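Local coordinates for protein alcohol dehydrogenase (Escherichia coli, PDB 5VM2) that probably oxidises alcohols with NAD or NADP as acceptor, as a zinc-containing dehydrogenase whose own substrate is not known, at residues Gly92-Cys95 and Tyr100-Glu103; Ala161-Val166 and Ala294-Val299; Thr149-Ala154 and Glu302-Gly307. One frame throughout, in Å; residues are numbered along the deposited sequence.

Interaction 1: Gly92-Cys95 and Tyr100-Glu103; sequences GVPC and YCLE. With ZN (zinc ion), chain D.
The backbones of C95 and C101 come closest here, 7.1 Å between their CA atoms, and no hydrogen bond joins G92-C95 to Y100-E103. C95 lies in the turn that follows strand 92-93. C101 sits on the short, weakly bonded helix 99-102. The zinc ion holds the two together. C95 SG and C101 SG each bind it at 2.4 Å. The two sulfurs stay 4.1 Å apart, SG to SG, so they are fellow ligands and not a disulfide. C95 SG lies between its own backbone N and carbonyl carbon, chi1 86°, and reaches the metal from the loop side. C101 SG is anti to its carbonyl carbon, chi1 -71°, and comes from the helix. The CA-CB bond of C101 points at the facing segment.

P94 adds the apolar part of the contact. Its CB rests against C101 SG at 3.6 Å. The backbone N of C95 is also near that sulfur, at 3.8 Å from C101 SG, but the two are not hydrogen-bonded. Both sulfurs do accept bonds from residues close by in the chain. Such bonds would be expected to spread the negative charge of the thiolates. C98 and C109 complete the metal site. Four cysteines around one zinc ion form the structural zinc site of the lobe seen in many zinc-containing alcohol dehydrogenases.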
loop_
_atom_site.group_PDB
_atom_site.type_symbol
_atom_site.label_atom_id
_atom_site.label_comp_id
_atom_site.label_asym_id
_atom_site.label_seq_id
_atom_site.Cartn_x
_atom_site.Cartn_y
_atom_site.Cartn_z
ATOM N N GLY A 92 3.837 -9.860 3.526
ATOM C CA GLY A 92 5.047 -9.916 4.323
ATOM C C GLY A 92 4.977 -10.961 5.415
ATOM O O GLY A 92 4.217 -10.808 6.376
ATOM N N VAL A 93 5.759 -12.028 5.281
ATOM C CA VAL A 93 5.759 -13.134 6.235
ATOM C C VAL A 93 6.990 -12.979 7.124
ATOM O O VAL A 93 8.114 -13.219 6.652
ATOM C CB VAL A 93 5.760 -14.492 5.524
ATOM C CG1 VAL A 93 5.788 -15.623 6.547
ATOM C CG2 VAL A 93 4.559 -14.608 4.585
ATOM N N PRO A 94 6.837 -12.615 8.393
ATOM C CA PRO A 94 7.993 -12.348 9.247
ATOM C C PRO A 94 8.546 -13.640 9.832
ATOM O O PRO A 94 7.964 -14.717 9.694
ATOM C CB PRO A 94 7.400 -11.455 10.335
ATOM C CG PRO A 94 6.027 -12.038 10.524
ATOM C CD PRO A 94 5.578 -12.522 9.149
ATOM N N CYS A 95 9.684 -13.509 10.522
ATOM C CA CYS A 95 10.368 -14.697 11.019
ATOM C C CYS A 95 9.659 -15.307 12.223
ATOM O O CYS A 95 9.732 -16.524 12.421
ATOM C CB CYS A 95 11.834 -14.376 11.346
ATOM S SG CYS A 95 12.223 -13.713 13.002
ATOM N N TYR A 100 11.750 -8.164 17.333
ATOM C CA TYR A 100 10.696 -7.297 16.822
ATOM C C TYR A 100 9.394 -8.057 16.620
ATOM O O TYR A 100 8.318 -7.521 16.902
ATOM C CB TYR A 100 11.134 -6.636 15.518
ATOM C CG TYR A 100 12.482 -5.981 15.638
ATOM C CD1 TYR A 100 12.632 -4.764 16.296
ATOM C CD2 TYR A 100 13.613 -6.594 15.123
ATOM C CE1 TYR A 100 13.875 -4.170 16.417
ATOM C CE2 TYR A 100 14.855 -6.011 15.242
ATOM C CZ TYR A 100 14.982 -4.801 15.889
ATOM O OH TYR A 100 16.229 -4.231 15.994
ATOM N N CYS A 101 9.472 -9.296 16.124
ATOM C CA CYS A 101 8.274 -10.121 16.013
ATOM C C CYS A 101 7.667 -10.375 17.383
ATOM O O CYS A 101 6.455 -10.237 17.575
ATOM C CB CYS A 101 8.602 -11.445 15.325
ATOM S SG CYS A 101 8.946 -11.288 13.574
ATOM N N LEU A 102 8.505 -10.735 18.357
ATOM C CA LEU A 102 8.018 -11.037 19.696
ATOM C C LEU A 102 7.508 -9.804 20.430
ATOM O O LEU A 102 6.774 -9.950 21.413
ATOM C CB LEU A 102 9.127 -11.702 20.514
ATOM C CG LEU A 102 9.477 -13.140 20.123
ATOM C CD1 LEU A 102 10.530 -13.719 21.059
ATOM C CD2 LEU A 102 8.230 -14.011 20.117
ATOM N N GLU A 103 7.872 -8.600 19.986
ATOM C CA GLU A 103 7.461 -7.368 20.648
ATOM C C GLU A 103 6.246 -6.710 20.004
ATOM O O GLU A 103 5.821 -5.647 20.466
ATOM C CB GLU A 103 8.624 -6.366 20.676
ATOM C CG GLU A 103 9.607 -6.607 21.806
ATOM C CD GLU A 103 10.887 -5.791 21.670
ATOM O OE1 GLU A 103 10.944 -4.889 20.806
ATOM O OE2 GLU A 103 11.837 -6.050 22.438
HETATM ZN ZN ZN D . 11.294 -11.530 13.065
#

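Interaction 2: Ala161-Val166 and Ala294-Val299; sequences AMLADV and ANRYPV
R296 bends about its CB-CG bond, chi2 -59°, and then runs out extended to its guanidinium, which ends beside M162. M162 keeps CG near its backbone N and bends at chi2, -90°, which carries its sulfur and methyl away toward V299. The two side chains slide past each other in opposite directions. M162 CB lies over one face of the guanidinium, 3.1 Å above its plane and shifted toward the rim. The nearest pair is M162 CB and R296 NH1, 3.3 Å apart. M162 CG is also close, 3.5 Å from R296 NH1. This is contact of an aliphatic chain with a flat cation, and no hydrogen bond crosses between the segments.

The contact joins the C-terminal end of helix 145-163 to the start of helix 297-305. The first of these closes in a Schellman motif. D165 takes positive phi, and two backbone bonds turn back into the last turn: V166 N to A161 O and D165 N to M162 O. Just there A164 and V166 pack on strand 238-243 of the parallel, Rossmann-type sheet, so the contact links that domain to helix 297-305. R296 just precedes the second helix, and its carbonyl O accepts a bond from the T300 hydroxyl.

The strongest polar partner of R296 lies on helix 145-163 itself. R296 NE bonds to ND1 of H159, which fixes the inner part of the guanidinium on the same helix that M162 belongs to. L163 is a looser neighbour. Its backbone N is 4.1 Å from R296 NH2, at an oblique approach. M162 and V299 meet tip to tip, with M162 CE 4.2 Å from V299 CG1 and as far from V299 CG2. V299 also packs on M158, one turn back along helix 145-163.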
loop_
_atom_site.group_PDB
_atom_site.type_symbol
_atom_site.label_atom_id
_atom_site.label_comp_id
_atom_site.label_asym_id
_atom_site.label_seq_id
_atom_site.Cartn_x
_atom_site.Cartn_y
_atom_site.Cartn_z
ATOM N N ALA A 161 -2.564 5.641 10.276
ATOM C CA ALA A 161 -3.526 6.315 11.144
ATOM C C ALA A 161 -3.510 5.733 12.551
ATOM O O ALA A 161 -3.621 6.472 13.539
ATOM C CB ALA A 161 -4.934 6.223 10.547
ATOM N N MET A 162 -3.380 4.409 12.663
ATOM C CA MET A 162 -3.351 3.775 13.978
ATOM C C MET A 162 -2.079 4.145 14.729
ATOM O O MET A 162 -2.122 4.471 15.920
ATOM C CB MET A 162 -3.464 2.257 13.836
ATOM C CG MET A 162 -4.803 1.776 13.313
ATOM S SD MET A 162 -5.935 1.470 14.666
ATOM C CE MET A 162 -7.093 0.356 13.881
ATOM N N LEU A 163 -0.934 4.093 14.039
ATOM C CA LEU A 163 0.327 4.515 14.643
ATOM C C LEU A 163 0.248 5.956 15.120
ATOM O O LEU A 163 0.789 6.301 16.175
ATOM C CB LEU A 163 1.471 4.362 13.640
ATOM C CG LEU A 163 2.313 3.090 13.682
ATOM C CD1 LEU A 163 3.620 3.314 12.947
ATOM C CD2 LEU A 163 2.566 2.667 15.116
ATOM N N ALA A 164 -0.432 6.808 14.358
ATOM C CA ALA A 164 -0.533 8.222 14.686
ATOM C C ALA A 164 -1.536 8.505 15.797
ATOM O O ALA A 164 -1.596 9.646 16.266
ATOM C CB ALA A 164 -0.911 9.025 13.439
ATOM N N ASP A 165 -2.302 7.502 16.229
ATOM C CA ASP A 165 -3.350 7.677 17.238
ATOM C C ASP A 165 -4.376 8.721 16.789
ATOM O O ASP A 165 -4.742 9.630 17.536
ATOM C CB ASP A 165 -2.746 8.042 18.598
ATOM C CG ASP A 165 -3.726 7.867 19.739
ATOM O OD1 ASP A 165 -4.655 7.046 19.603
ATOM O OD2 ASP A 165 -3.562 8.550 20.774
ATOM N N VAL A 166 -4.833 8.587 15.540
ATOM C CA VAL A 166 -5.894 9.451 15.043
ATOM C C VAL A 166 -7.135 9.273 15.907
ATOM O O VAL A 166 -7.513 8.150 16.270
ATOM C CB VAL A 166 -6.187 9.144 13.565
ATOM C CG1 VAL A 166 -7.448 9.882 13.101
ATOM C CG2 VAL A 166 -4.995 9.526 12.703
ATOM N N ALA A 294 1.329 -3.918 10.456
ATOM C CA ALA A 294 1.368 -5.045 11.374
ATOM C C ALA A 294 -0.003 -5.180 12.010
ATOM O O ALA A 294 -0.522 -4.204 12.558
ATOM C CB ALA A 294 2.440 -4.859 12.456
ATOM N N ASN A 295 -0.584 -6.379 11.918
ATOM C CA ASN A 295 -1.866 -6.732 12.538
ATOM C C ASN A 295 -3.009 -5.815 12.091
ATOM O O ASN A 295 -3.944 -5.562 12.856
ATOM C CB ASN A 295 -1.760 -6.730 14.068
ATOM C CG ASN A 295 -0.523 -7.457 14.572
ATOM O OD1 ASN A 295 -0.281 -8.608 14.216
ATOM N ND2 ASN A 295 0.269 -6.781 15.399
ATOM N N ARG A 296 -2.981 -5.370 10.829
ATOM C CA ARG A 296 -3.992 -4.452 10.312
ATOM C C ARG A 296 -4.973 -5.085 9.337
ATOM O O ARG A 296 -5.967 -4.437 8.987
ATOM C CB ARG A 296 -3.333 -3.252 9.616
ATOM C CG ARG A 296 -2.190 -2.619 10.376
ATOM C CD ARG A 296 -2.621 -2.113 11.756
ATOM N NE ARG A 296 -1.568 -1.292 12.353
ATOM C CZ ARG A 296 -1.643 -0.722 13.550
ATOM N NH1 ARG A 296 -2.725 -0.883 14.304
ATOM N NH2 ARG A 296 -0.630 0.010 13.997
ATOM N N TYR A 297 -4.705 -6.295 8.846
ATOM C CA TYR A 297 -5.562 -6.852 7.802
ATOM C C TYR A 297 -6.991 -7.055 8.280
ATOM O O TYR A 297 -7.917 -6.616 7.578
ATOM C CB TYR A 297 -4.949 -8.146 7.247
ATOM C CG TYR A 297 -4.292 -7.951 5.891
ATOM C CD1 TYR A 297 -3.322 -6.974 5.710
ATOM C CD2 TYR A 297 -4.648 -8.730 4.796
ATOM C CE1 TYR A 297 -2.716 -6.773 4.479
ATOM C CE2 TYR A 297 -4.045 -8.541 3.553
ATOM C CZ TYR A 297 -3.079 -7.559 3.404
ATOM O OH TYR A 297 -2.474 -7.360 2.182
ATOM N N PRO A 298 -7.255 -7.675 9.436
ATOM C CA PRO A 298 -8.664 -7.877 9.823
ATOM C C PRO A 298 -9.448 -6.583 9.954
ATOM O O PRO A 298 -10.552 -6.477 9.404
ATOM C CB PRO A 298 -8.547 -8.628 11.155
ATOM C CG PRO A 298 -7.241 -9.355 11.049
ATOM C CD PRO A 298 -6.339 -8.378 10.354
ATOM N N VAL A 299 -8.901 -5.580 10.649
ATOM C CA VAL A 299 -9.643 -4.336 10.837
ATOM C C VAL A 299 -9.829 -3.602 9.513
ATOM O O VAL A 299 -10.828 -2.895 9.322
ATOM C CB VAL A 299 -8.950 -3.448 11.891
ATOM C CG1 VAL A 299 -7.630 -2.902 11.367
ATOM C CG2 VAL A 299 -9.872 -2.305 12.308
#

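Interaction 3: Thr149-Ala154 and Glu302-Gly307; sequences TLVEPA and EAISSG. With MG (magnesium ion), chain C.
I304 reaches across to V151 and A154, and its CD1 makes the whole of the tight part. That methyl is 3.8 Å from V151 CG2 and 4.0 Å from A154 CB. The I304 chain keeps CG1 beside its backbone N, chi1 -66°, and extends at chi2, 160°, which sets the terminal methyl against both partners. The I304 and V151 side chains cross at a slant. All three residues are buried. V151 also touches Y297 and I301, and A154 touches T300, so helix 297-305 packs along helix 145-163 for more than one turn.

The solvent side is loose. E302 is exposed on the helix, and S306 and G307 are exposed where the chain leaves it. They do not touch 149-154. G307 has positive phi. S306 OG donates to A303 O at 2.8 Å, from above the carbonyl plane. That bond ties the turn to its own helix and not to the partner.

E152 follows V151 but serves the metal. Its OE1 binds the magnesium ion at 2.0 Å. A water sits 1.9 Å from the magnesium ion, and H65 and E66 supply the remaining ligands. This is probably the place of the catalytic zinc in related dehydrogenases. E152 OE2 bonds to the hydroxyl of Y293, which should steady the carboxylate. Helix 145-163 is kinked here. P153 has no N-H to give, and E152 N keeps only a weak bond to T149 O. The contact between the helices is apolar, while E152 on the same helix supplies a metal ligand.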
loop_
_atom_site.group_PDB
_atom_site.type_symbol
_atom_site.label_atom_id
_atom_site.label_comp_id
_atom_site.label_asym_id
_atom_site.label_seq_id
_atom_site.Cartn_x
_atom_site.Cartn_y
_atom_site.Cartn_z
ATOM N N THR A 149 -7.724 -7.447 -3.114
ATOM C CA THR A 149 -6.397 -7.020 -3.534
ATOM C C THR A 149 -6.043 -5.663 -2.941
ATOM O O THR A 149 -4.903 -5.437 -2.517
ATOM C CB THR A 149 -6.337 -6.973 -5.061
ATOM O OG1 THR A 149 -6.622 -8.275 -5.584
ATOM C CG2 THR A 149 -4.966 -6.529 -5.533
ATOM N N LEU A 150 -7.015 -4.753 -2.884
ATOM C CA LEU A 150 -6.696 -3.414 -2.412
ATOM C C LEU A 150 -6.697 -3.296 -0.895
ATOM O O LEU A 150 -6.358 -2.228 -0.377
ATOM C CB LEU A 150 -7.678 -2.410 -3.012
ATOM C CG LEU A 150 -7.832 -2.590 -4.520
ATOM C CD1 LEU A 150 -9.194 -2.108 -4.977
ATOM C CD2 LEU A 150 -6.711 -1.870 -5.255
ATOM N N VAL A 151 -6.928 -4.391 -0.169
ATOM C CA VAL A 151 -6.735 -4.359 1.277
ATOM C C VAL A 151 -5.292 -4.001 1.613
ATOM O O VAL A 151 -5.025 -3.292 2.592
ATOM C CB VAL A 151 -7.147 -5.703 1.904
ATOM C CG1 VAL A 151 -6.632 -5.801 3.346
ATOM C CG2 VAL A 151 -8.664 -5.873 1.848
ATOM N N GLU A 152 -4.340 -4.460 0.794
ATOM C CA GLU A 152 -2.930 -4.220 1.102
ATOM C C GLU A 152 -2.586 -2.735 1.166
ATOM O O GLU A 152 -2.064 -2.288 2.203
ATOM C CB GLU A 152 -2.048 -4.985 0.108
ATOM C CG GLU A 152 -0.625 -5.225 0.592
ATOM C CD GLU A 152 0.311 -4.068 0.286
ATOM O OE1 GLU A 152 -0.125 -3.104 -0.380
ATOM O OE2 GLU A 152 1.486 -4.128 0.710
ATOM N N PRO A 153 -2.829 -1.921 0.131
ATOM C CA PRO A 153 -2.548 -0.488 0.291
ATOM C C PRO A 153 -3.454 0.179 1.309
ATOM O O PRO A 153 -3.016 1.113 1.992
ATOM C CB PRO A 153 -2.758 0.083 -1.120
ATOM C CG PRO A 153 -3.687 -0.891 -1.789
ATOM C CD PRO A 153 -3.294 -2.231 -1.237
ATOM N N ALA A 154 -4.703 -0.276 1.445
ATOM C CA ALA A 154 -5.557 0.259 2.501
ATOM C C ALA A 154 -4.966 -0.032 3.876
ATOM O O ALA A 154 -5.044 0.803 4.785
ATOM C CB ALA A 154 -6.966 -0.320 2.385
ATOM N N GLU A 302 -12.557 -5.476 7.652
ATOM C CA GLU A 302 -13.787 -5.021 8.306
ATOM C C GLU A 302 -14.242 -3.680 7.743
ATOM O O GLU A 302 -15.410 -3.501 7.384
ATOM C CB GLU A 302 -13.572 -4.868 9.815
ATOM C CG GLU A 302 -13.531 -6.117 10.659
ATOM C CD GLU A 302 -13.230 -5.781 12.116
ATOM O OE1 GLU A 302 -13.811 -4.802 12.632
ATOM O OE2 GLU A 302 -12.401 -6.474 12.743
ATOM N N ALA A 303 -13.320 -2.714 7.686
ATOM C CA ALA A 303 -13.678 -1.360 7.284
ATOM C C ALA A 303 -14.178 -1.323 5.847
ATOM O O ALA A 303 -15.154 -0.628 5.539
ATOM C CB ALA A 303 -12.480 -0.431 7.468
ATOM N N ILE A 304 -13.531 -2.074 4.954
ATOM C CA ILE A 304 -13.962 -2.094 3.562
ATOM C C ILE A 304 -15.299 -2.822 3.428
ATOM O O ILE A 304 -16.218 -2.349 2.746
ATOM C CB ILE A 304 -12.870 -2.724 2.679
ATOM C CG1 ILE A 304 -11.627 -1.829 2.674
ATOM C CG2 ILE A 304 -13.397 -2.943 1.263
ATOM C CD1 ILE A 304 -10.350 -2.535 2.265
ATOM N N SER A 305 -15.437 -3.968 4.097
ATOM C CA SER A 305 -16.671 -4.745 3.987
ATOM C C SER A 305 -17.883 -3.945 4.447
ATOM O O SER A 305 -18.973 -4.071 3.874
ATOM C CB SER A 305 -16.562 -6.032 4.799
ATOM O OG SER A 305 -17.769 -6.762 4.710
ATOM N N SER A 306 -17.717 -3.128 5.488
ATOM C CA SER A 306 -18.820 -2.337 6.021
ATOM C C SER A 306 -19.276 -1.244 5.062
ATOM O O SER A 306 -20.363 -0.690 5.248
ATOM C CB SER A 306 -18.409 -1.705 7.352
ATOM O OG SER A 306 -17.470 -0.655 7.141
ATOM N N GLY A 307 -18.475 -0.922 4.046
ATOM C CA GLY A 307 -18.750 0.200 3.178
ATOM C C GLY A 307 -18.169 1.516 3.647
ATOM O O GLY A 307 -18.164 2.487 2.877
HETATM MG MG MG C . 1.053 -2.160 -1.730
HETATM O O HOH W 1 1.436 -0.423 -1.038
#

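Overall arrangement
Interaction 3 is buried, while interactions 1 and 2 lie at the surface. Interactions 2 and 3 use the same two helices, 145-163 and 297-305, and their centres are 12 Å apart. They touch through Y297, whose OH is 3.2 Å from E152 CB. Interaction 1 stands apart, with nearest atoms about 7 Å from either of the others, although the Y106 hydroxyl, from the zinc lobe, bonds to N295 of interaction 2. The chemistry follows place. Metal coordination holds the lobe, a cation lies against a methionine chain near the surface, and only methyl groups meet in the core.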